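PDB 2BM8: cephalosporin hydroxylase CMCI from Streptomyces clavuligerus, which probably takes part in cephamycin biosynthesis, acting at the hydroxylation or methylation steps that give the cephalosporin nucleus its methoxy group. Local coordinates for residues R34-P37 against E43-R46; P22-P27 against P55-G60; N164-M169 against S201-A206. The protein carries 3 engineered substitutions. One frame throughout, in Å; residues are numbered along the deposited sequence.

Contact 1: R34-P37 against E43-R46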
loop_
_atom_site.group_PDB
_atom_site.type_symbol
_atom_site.label_atom_id
_atom_site.label_comp_id
_atom_site.label_asym_id
_atom_site.label_seq_id
_atom_site.Cartn_x
_atom_site.Cartn_y
_atom_site.Cartn_z
ATOM N N ARG B 34 -16.969 19.094 -17.731
ATOM C CA ARG B 34 -15.728 18.954 -18.474
ATOM C C ARG B 34 -14.854 20.200 -18.373
ATOM O O ARG B 34 -13.636 20.109 -18.358
ATOM C CB ARG B 34 -16.035 18.694 -19.940
ATOM C CG ARG B 34 -14.800 18.648 -20.811
ATOM C CD ARG B 34 -14.945 17.796 -22.033
ATOM N NE ARG B 34 -13.667 17.698 -22.715
ATOM C CZ ARG B 34 -13.499 17.097 -23.866
ATOM N NH1 ARG B 34 -14.537 16.542 -24.485
ATOM N NH2 ARG B 34 -12.298 17.067 -24.415
ATOM N N ASP B 35 -15.478 21.368 -18.318
ATOM C CA ASP B 35 -14.737 22.621 -18.266
ATOM C C ASP B 35 -14.730 23.196 -16.839
ATOM O O ASP B 35 -15.554 24.033 -16.481
ATOM C CB ASP B 35 -15.310 23.594 -19.305
ATOM C CG ASP B 35 -15.154 23.068 -20.730
ATOM O OD1 ASP B 35 -13.999 22.837 -21.143
ATOM O OD2 ASP B 35 -16.108 22.825 -21.506
ATOM N N TRP B 36 -13.788 22.721 -16.030
ATOM C CA TRP B 36 -13.693 23.119 -14.634
ATOM C C TRP B 36 -13.175 24.554 -14.513
ATOM O O TRP B 36 -12.206 24.909 -15.172
ATOM C CB TRP B 36 -12.789 22.155 -13.853
ATOM C CG TRP B 36 -13.035 22.259 -12.399
ATOM C CD1 TRP B 36 -12.446 23.134 -11.545
ATOM C CD2 TRP B 36 -13.982 21.518 -11.622
ATOM N NE1 TRP B 36 -12.949 22.974 -10.279
ATOM C CE2 TRP B 36 -13.897 21.992 -10.294
ATOM C CE3 TRP B 36 -14.894 20.497 -11.906
ATOM C CZ2 TRP B 36 -14.687 21.486 -9.253
ATOM C CZ3 TRP B 36 -15.680 19.985 -10.859
ATOM C CH2 TRP B 36 -15.568 20.485 -9.553
ATOM N N PRO B 37 -13.827 25.387 -13.701
ATOM C CA PRO B 37 -13.389 26.781 -13.525
ATOM C C PRO B 37 -12.082 26.922 -12.726
ATOM O O PRO B 37 -11.898 26.256 -11.711
ATOM C CB PRO B 37 -14.569 27.443 -12.790
ATOM C CG PRO B 37 -15.320 26.341 -12.134
ATOM C CD PRO B 37 -15.051 25.091 -12.928
ATOM N N GLU B 43 -10.445 22.634 -5.941
ATOM C CA GLU B 43 -11.589 21.843 -5.508
ATOM C C GLU B 43 -11.951 20.728 -6.499
ATOM O O GLU B 43 -12.841 19.926 -6.214
ATOM C CB GLU B 43 -12.806 22.753 -5.305
ATOM C CG GLU B 43 -12.567 23.975 -4.425
ATOM C CD GLU B 43 -13.715 24.967 -4.501
ATOM O OE1 GLU B 43 -14.886 24.535 -4.426
ATOM O OE2 GLU B 43 -13.453 26.183 -4.645
ATOM N N ALA B 44 -11.279 20.676 -7.654
ATOM C CA ALA B 44 -11.620 19.708 -8.696
ATOM C C ALA B 44 -11.225 18.315 -8.253
ATOM O O ALA B 44 -10.165 18.138 -7.650
ATOM C CB ALA B 44 -10.936 20.051 -10.006
ATOM N N PRO B 45 -12.063 17.326 -8.554
ATOM C CA PRO B 45 -11.771 15.936 -8.188
ATOM C C PRO B 45 -10.542 15.390 -8.925
ATOM O O PRO B 45 -10.186 15.888 -9.994
ATOM C CB PRO B 45 -13.059 15.185 -8.574
ATOM C CG PRO B 45 -13.700 16.018 -9.583
ATOM C CD PRO B 45 -13.340 17.444 -9.274
ATOM N N ARG B 46 -9.906 14.381 -8.342
ATOM C CA ARG B 46 -8.591 13.920 -8.801
ATOM C C ARG B 46 -8.596 12.579 -9.529
ATOM O O ARG B 46 -7.647 12.242 -10.229
ATOM C CB ARG B 46 -7.651 13.848 -7.606
ATOM C CG ARG B 46 -7.329 15.223 -7.039
ATOM C CD ARG B 46 -6.205 15.918 -7.791
ATOM N NE ARG B 46 -4.951 15.201 -7.599
ATOM C CZ ARG B 46 -4.253 15.198 -6.469
ATOM N NH1 ARG B 46 -4.656 15.901 -5.412
ATOM N NH2 ARG B 46 -3.135 14.495 -6.393
#

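Contact 2: P22-P27 against P55-G60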
loop_
_atom_site.group_PDB
_atom_site.type_symbol
_atom_site.label_atom_id
_atom_site.label_comp_id
_atom_site.label_asym_id
_atom_site.label_seq_id
_atom_site.Cartn_x
_atom_site.Cartn_y
_atom_site.Cartn_z
ATOM N N PRO B 22 -17.504 -3.725 -29.525
ATOM C CA PRO B 22 -16.204 -3.621 -30.206
ATOM C C PRO B 22 -15.935 -2.238 -30.815
ATOM O O PRO B 22 -14.782 -1.863 -31.022
ATOM C CB PRO B 22 -16.308 -4.672 -31.307
ATOM C CG PRO B 22 -17.784 -4.811 -31.561
ATOM C CD PRO B 22 -18.431 -4.624 -30.237
ATOM N N ALA B 23 -16.985 -1.486 -31.107
ATOM C CA ALA B 23 -16.810 -0.116 -31.579
ATOM C C ALA B 23 -16.326 0.779 -30.433
ATOM O O ALA B 23 -16.650 0.546 -29.269
ATOM C CB ALA B 23 -18.106 0.432 -32.194
ATOM N N TYR B 24 -15.552 1.797 -30.795
ATOM C CA TYR B 24 -15.003 2.743 -29.848
ATOM C C TYR B 24 -15.933 3.909 -29.611
ATOM O O TYR B 24 -16.405 4.551 -30.550
ATOM C CB TYR B 24 -13.666 3.306 -30.341
ATOM C CG TYR B 24 -13.123 4.356 -29.406
ATOM C CD1 TYR B 24 -12.645 4.009 -28.139
ATOM C CD2 TYR B 24 -13.145 5.701 -29.756
ATOM C CE1 TYR B 24 -12.176 4.983 -27.258
ATOM C CE2 TYR B 24 -12.661 6.675 -28.895
ATOM C CZ TYR B 24 -12.180 6.309 -27.651
ATOM O OH TYR B 24 -11.711 7.281 -26.819
ATOM N N HIS B 25 -16.187 4.195 -28.344
ATOM C CA HIS B 25 -16.873 5.425 -27.987
ATOM C C HIS B 25 -16.058 6.119 -26.907
ATOM O O HIS B 25 -15.641 5.474 -25.959
ATOM C CB HIS B 25 -18.291 5.119 -27.513
ATOM C CG HIS B 25 -19.170 4.547 -28.581
ATOM N ND1 HIS B 25 -19.585 3.230 -28.581
ATOM C CD2 HIS B 25 -19.702 5.108 -29.692
ATOM C CE1 HIS B 25 -20.345 3.011 -29.639
ATOM N NE2 HIS B 25 -20.426 4.132 -30.333
ATOM N N PRO B 26 -15.779 7.409 -27.073
ATOM C CA PRO B 26 -15.076 8.175 -26.043
ATOM C C PRO B 26 -15.731 8.068 -24.669
ATOM O O PRO B 26 -16.950 7.876 -24.584
ATOM C CB PRO B 26 -15.172 9.621 -26.548
ATOM C CG PRO B 26 -15.342 9.510 -28.029
ATOM C CD PRO B 26 -16.075 8.231 -28.265
ATOM N N PRO B 27 -14.934 8.204 -23.610
ATOM C CA PRO B 27 -15.486 8.228 -22.255
ATOM C C PRO B 27 -16.325 9.483 -22.094
ATOM O O PRO B 27 -16.002 10.481 -22.722
ATOM C CB PRO B 27 -14.237 8.255 -21.342
ATOM C CG PRO B 27 -13.090 8.685 -22.204
ATOM C CD PRO B 27 -13.465 8.374 -23.628
ATOM N N PRO B 55 -10.045 1.514 -21.838
ATOM C CA PRO B 55 -10.346 2.847 -22.347
ATOM C C PRO B 55 -9.488 3.288 -23.548
ATOM O O PRO B 55 -9.700 4.373 -24.078
ATOM C CB PRO B 55 -10.033 3.727 -21.135
ATOM C CG PRO B 55 -8.878 3.019 -20.454
ATOM C CD PRO B 55 -8.983 1.550 -20.810
ATOM N N TYR B 56 -8.550 2.471 -23.987
ATOM C CA TYR B 56 -7.575 2.942 -24.948
ATOM C C TYR B 56 -8.076 2.781 -26.374
ATOM O O TYR B 56 -8.940 1.958 -26.654
ATOM C CB TYR B 56 -6.249 2.230 -24.704
ATOM C CG TYR B 56 -5.784 2.433 -23.280
ATOM C CD1 TYR B 56 -5.814 1.396 -22.349
ATOM C CD2 TYR B 56 -5.343 3.684 -22.862
ATOM C CE1 TYR B 56 -5.386 1.602 -21.023
ATOM C CE2 TYR B 56 -4.936 3.910 -21.546
ATOM C CZ TYR B 56 -4.951 2.870 -20.629
ATOM O OH TYR B 56 -4.534 3.118 -19.340
ATOM N N GLN B 57 -7.561 3.625 -27.260
ATOM C CA GLN B 57 -7.909 3.556 -28.676
ATOM C C GLN B 57 -6.696 3.759 -29.541
ATOM O O GLN B 57 -5.639 4.161 -29.072
ATOM C CB GLN B 57 -8.966 4.608 -29.045
ATOM C CG GLN B 57 -8.502 6.041 -28.831
ATOM C CD GLN B 57 -9.174 7.057 -29.751
ATOM O OE1 GLN B 57 -9.149 6.919 -30.977
ATOM N NE2 GLN B 57 -9.750 8.096 -29.155
ATOM N N TRP B 58 -6.868 3.476 -30.818
ATOM C CA TRP B 58 -5.910 3.850 -31.832
ATOM C C TRP B 58 -6.701 4.261 -33.065
ATOM O O TRP B 58 -7.409 3.442 -33.625
ATOM C CB TRP B 58 -4.982 2.686 -32.113
ATOM C CG TRP B 58 -4.058 2.951 -33.205
ATOM C CD1 TRP B 58 -4.113 2.438 -34.454
ATOM C CD2 TRP B 58 -2.931 3.817 -33.175
ATOM N NE1 TRP B 58 -3.070 2.912 -35.208
ATOM C CE2 TRP B 58 -2.328 3.767 -34.442
ATOM C CE3 TRP B 58 -2.343 4.614 -32.188
ATOM C CZ2 TRP B 58 -1.180 4.489 -34.757
ATOM C CZ3 TRP B 58 -1.193 5.332 -32.504
ATOM C CH2 TRP B 58 -0.627 5.263 -33.773
ATOM N N ARG B 59 -6.610 5.529 -33.456
ATOM C CA ARG B 59 -7.382 6.075 -34.571
ATOM C C ARG B 59 -8.842 5.623 -34.614
ATOM O O ARG B 59 -9.312 5.135 -35.637
ATOM C CB ARG B 59 -6.726 5.686 -35.888
ATOM C CG ARG B 59 -5.289 6.075 -35.985
ATOM C CD ARG B 59 -4.610 5.707 -37.306
ATOM N NE ARG B 59 -5.539 5.403 -38.390
ATOM C CZ ARG B 59 -5.177 4.909 -39.567
ATOM N NH1 ARG B 59 -3.904 4.674 -39.854
ATOM N NH2 ARG B 59 -6.100 4.674 -40.489
ATOM N N GLY B 60 -9.547 5.744 -33.498
ATOM C CA GLY B 60 -10.978 5.478 -33.465
ATOM C C GLY B 60 -11.387 4.014 -33.375
ATOM O O GLY B 60 -12.579 3.698 -33.432
#

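Contact 3: N164-M169 against S201-A206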
loop_
_atom_site.group_PDB
_atom_site.type_symbol
_atom_site.label_atom_id
_atom_site.label_comp_id
_atom_site.label_asym_id
_atom_site.label_seq_id
_atom_site.Cartn_x
_atom_site.Cartn_y
_atom_site.Cartn_z
ATOM N N ASN B 164 -5.476 -23.925 -27.608
ATOM C CA ASN B 164 -4.688 -25.164 -27.789
ATOM C C ASN B 164 -3.224 -24.775 -27.763
ATOM O O ASN B 164 -2.416 -25.308 -28.483
ATOM C CB ASN B 164 -5.091 -25.815 -29.126
ATOM C CG ASN B 164 -4.610 -27.251 -29.287
ATOM O OD1 ASN B 164 -4.424 -27.997 -28.321
ATOM N ND2 ASN B 164 -4.423 -27.649 -30.542
ATOM N N THR B 165 -2.903 -23.837 -26.889
ATOM C CA THR B 165 -1.679 -23.058 -26.980
ATOM C C THR B 165 -0.381 -23.887 -27.075
ATOM O O THR B 165 0.408 -23.712 -28.000
ATOM C CB THR B 165 -1.619 -22.118 -25.773
ATOM O OG1 THR B 165 -2.821 -21.326 -25.720
ATOM C CG2 THR B 165 -0.459 -21.115 -25.909
ATOM N N PHE B 166 -0.176 -24.798 -26.133
ATOM C CA PHE B 166 1.033 -25.611 -26.128
ATOM C C PHE B 166 1.183 -26.446 -27.390
ATOM O O PHE B 166 2.295 -26.580 -27.901
ATOM C CB PHE B 166 1.094 -26.484 -24.876
ATOM C CG PHE B 166 1.314 -25.692 -23.629
ATOM C CD1 PHE B 166 0.276 -25.482 -22.728
ATOM C CD2 PHE B 166 2.550 -25.120 -23.374
ATOM C CE1 PHE B 166 0.480 -24.744 -21.583
ATOM C CE2 PHE B 166 2.755 -24.370 -22.233
ATOM C CZ PHE B 166 1.721 -24.180 -21.337
ATOM N N ASN B 167 0.072 -26.987 -27.894
ATOM C CA ASN B 167 0.081 -27.711 -29.168
ATOM C C ASN B 167 0.438 -26.801 -30.333
ATOM O O ASN B 167 1.216 -27.183 -31.196
ATOM C CB ASN B 167 -1.270 -28.404 -29.430
ATOM C CG ASN B 167 -1.343 -29.822 -28.824
ATOM O OD1 ASN B 167 -0.397 -30.604 -28.928
ATOM N ND2 ASN B 167 -2.476 -30.145 -28.195
ATOM N N ILE B 168 -0.110 -25.590 -30.340
ATOM C CA ILE B 168 0.198 -24.598 -31.371
ATOM C C ILE B 168 1.661 -24.193 -31.284
ATOM O O ILE B 168 2.295 -23.924 -32.295
ATOM C CB ILE B 168 -0.712 -23.356 -31.220
ATOM C CG1 ILE B 168 -2.172 -23.713 -31.476
ATOM C CG2 ILE B 168 -0.301 -22.252 -32.181
ATOM C CD1 ILE B 168 -3.134 -22.671 -30.925
ATOM N N MET B 169 2.186 -24.156 -30.062
ATOM C CA MET B 169 3.610 -23.867 -29.808
ATOM C C MET B 169 4.528 -24.937 -30.378
ATOM O O MET B 169 5.560 -24.612 -30.935
ATOM C CB MET B 169 3.888 -23.745 -28.306
ATOM C CG MET B 169 4.816 -22.611 -27.916
ATOM S SD MET B 169 4.521 -22.123 -26.197
ATOM C CE MET B 169 5.887 -22.875 -25.400
ATOM N N SER B 201 4.480 -25.782 -15.231
ATOM C CA SER B 201 5.938 -25.784 -15.149
ATOM C C SER B 201 6.558 -26.886 -15.985
ATOM O O SER B 201 7.611 -26.705 -16.579
ATOM C CB SER B 201 6.367 -25.953 -13.706
ATOM O OG SER B 201 5.833 -24.900 -12.931
ATOM N N GLU B 202 5.896 -28.030 -16.016
ATOM C CA GLU B 202 6.323 -29.140 -16.840
ATOM C C GLU B 202 6.184 -28.801 -18.324
ATOM O O GLU B 202 7.109 -29.001 -19.093
ATOM C CB GLU B 202 5.493 -30.382 -16.500
ATOM C CG GLU B 202 6.218 -31.698 -16.758
ATOM C CD GLU B 202 5.284 -32.884 -16.955
ATOM O OE1 GLU B 202 5.709 -34.021 -16.651
ATOM O OE2 GLU B 202 4.135 -32.701 -17.418
ATOM N N TYR B 203 5.030 -28.271 -18.714
ATOM C CA TYR B 203 4.724 -28.015 -20.120
ATOM C C TYR B 203 5.636 -26.952 -20.725
ATOM O O TYR B 203 6.170 -27.141 -21.812
ATOM C CB TYR B 203 3.270 -27.580 -20.295
ATOM C CG TYR B 203 2.219 -28.656 -20.071
ATOM C CD1 TYR B 203 0.878 -28.383 -20.307
ATOM C CD2 TYR B 203 2.550 -29.924 -19.621
ATOM C CE1 TYR B 203 -0.100 -29.336 -20.101
ATOM C CE2 TYR B 203 1.570 -30.890 -19.410
ATOM C CZ TYR B 203 0.249 -30.584 -19.653
ATOM O OH TYR B 203 -0.723 -31.535 -19.451
ATOM N N LEU B 204 5.787 -25.827 -20.030
ATOM C CA LEU B 204 6.714 -24.772 -20.448
ATOM C C LEU B 204 8.126 -25.318 -20.466
ATOM O O LEU B 204 8.861 -25.096 -21.419
ATOM C CB LEU B 204 6.666 -23.552 -19.513
ATOM C CG LEU B 204 6.433 -22.132 -20.067
ATOM C CD1 LEU B 204 7.208 -21.101 -19.219
ATOM C CD2 LEU B 204 6.765 -21.966 -21.544
ATOM N N GLY B 205 8.490 -26.037 -19.406
ATOM C CA GLY B 205 9.809 -26.629 -19.271
ATOM C C GLY B 205 10.186 -27.618 -20.369
ATOM O O GLY B 205 11.371 -27.836 -20.627
ATOM N N ALA B 206 9.185 -28.217 -21.010
ATOM C CA ALA B 206 9.405 -29.153 -22.107
ATOM C C ALA B 206 10.021 -28.460 -23.332
ATOM O O ALA B 206 10.731 -29.099 -24.117
ATOM C CB ALA B 206 8.091 -29.826 -22.488
#

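Contact 1: R34-P37 against E43-R46
Trp36, on the short strand 35-37, and Ala44, in the loop that follows, bring the two backbones to 7.2 Å between their CA atoms, with no hydrogen bond from one segment to the other. Two CH-pi contacts fall on one face of the Trp36 indole. Ala44 CB sits over the five-membered ring, 3.5 Å from its centroid and 9° off the ring normal. Pro45 CD lies over the six-membered ring on the same face, 4.0 Å from that centroid. The indole is carried across to the loop because CG is anti to the backbone N (chi1 -161°). On the opposite face lies CD of Pro37, the next residue. NE1 is hydrogen-bonded to Arg40 O, which helps fix the rotation of the ring. The strand and the loop after it lie far from the chain's centre, and strand 35-37 pairs antiparallel with a strand of the second subunit, so the sheet runs on across the interface. Trp36 also packs on Met215 of that subunit, and Ala44 on its Met213. With an alanine in place of Trp36, Ala44 CB and Pro45 CD would probably lose the surface they rest on, and Arg40 O its N-H donor.

Contact 2: P22-P27 against P55-G60
Tyr24 and Gln57 cross at about a right angle, the glutamine lying over one face of the phenol ring. Gln57 belongs to strand 57-58, which pairs with strand 61-62 in a tight two-stranded antiparallel hairpin. The Tyr24 segment is a loop that runs past this hairpin. Gln57 CB makes a CH-pi contact over the face, 3.8 Å from the ring centroid. From there the extended side chain passes across the ring, from the CD1/CE1 side to CE2. Its amide plane is turned 41° from the ring plane, and NE2 comes to 3.2 Å from both Tyr24 CE2 and Tyr24 OH. The opposite face of the ring meets Pro26 N. Near the ring plane, Pro55 O stands at the edge, 4.1 Å from Tyr24 CE1. CG of Tyr24 is anti to the backbone N (chi1 177°), which sends the ring across to the hairpin. Tyr24 CB touches Gly60 O at 3.3 Å. Beyond the contact, Arg59 forms salt bridges with Asp101 and Asp128, and Gln57 packs on Asp75 of the second subunit. The Gln57 amide is held within the hairpin: Gly60 N donates to Gln57 OE1 at 2.8 Å, with an N-H...O angle of 149°.

Contact 3: N164-M169 against S201-A206
Phe166 and Tyr203 form the centre of a buried helix-helix contact, between the start of helix 165-175 and the end of helix 197-205. The two short axes run nearly parallel, 14° apart, and approach to 11.3 Å. That spacing is wide, and side chains, chiefly the two aromatic ones, bridge it. No hydrogen bond joins the segments. The Phe166 ring presents a face, and Tyr203 meets it in two ways. Tyr203 CB lies over that face, 3.9 Å from the centroid. The Tyr203 ring turns its edge toward the face, with the planes at 79° and the centroids 5.4 Å apart. This is a T-shaped pair. Tyr203 CD1 leads the approach, 3.8 Å from Phe166 CD1. Both residues have CG anti to the carbonyl carbon (chi1 -69° for Phe166), and both CB atoms point toward the other helix. One turn on, Met169 bends at its last torsion and brings its methyl CE to 4.1 Å from Leu204 CD2. The two side chains cross at a slant. Leu229 of strand 228-231 touches both of them, so the helix pair is joined to the central sheet at this level. Away from the interface, Asn167 ND2 donates to Asn164 OD1, a nearly straight bond of 2.9 Å beside the helix start. The hydroxyl of Tyr203 points to a neighbouring subunit: OH is hydrogen-bonded to Gln10 N of the third subunit, and the ring meets Phe9 of that subunit edge-to-face. Leu12 of the same subunit packs on both Phe166 and Tyr203. Helix 165-175 follows strand 155-159 and leads to strand 182-185, a beta-alpha-beta crossover of the mixed seven-stranded sheet. The strand order 3-2-1-4-5-7-6 is that of the Rossmann-like methyltransferase fold.

How the contacts relate
Contact 3 is buried, while contact 2 lies at the surface and contact 1 is only partly buried. Contacts 1 and 2 belong to the N-terminal part of the chain, on the same side of its centre. Their nearest atoms are about 6 Å apart, and contact 1 falls within the sequence spanned by contact 2. Contact 3 is on the other side, with its centre about 51 Å from that of contact 1. It joins two helices of the methyltransferase-like domain; the others join loops to short strands. Each uses an aromatic face, but it receives aliphatic groups in contact 1, a glutamine in contact 2 and an aromatic edge in contact 3. All three also touch the second subunit.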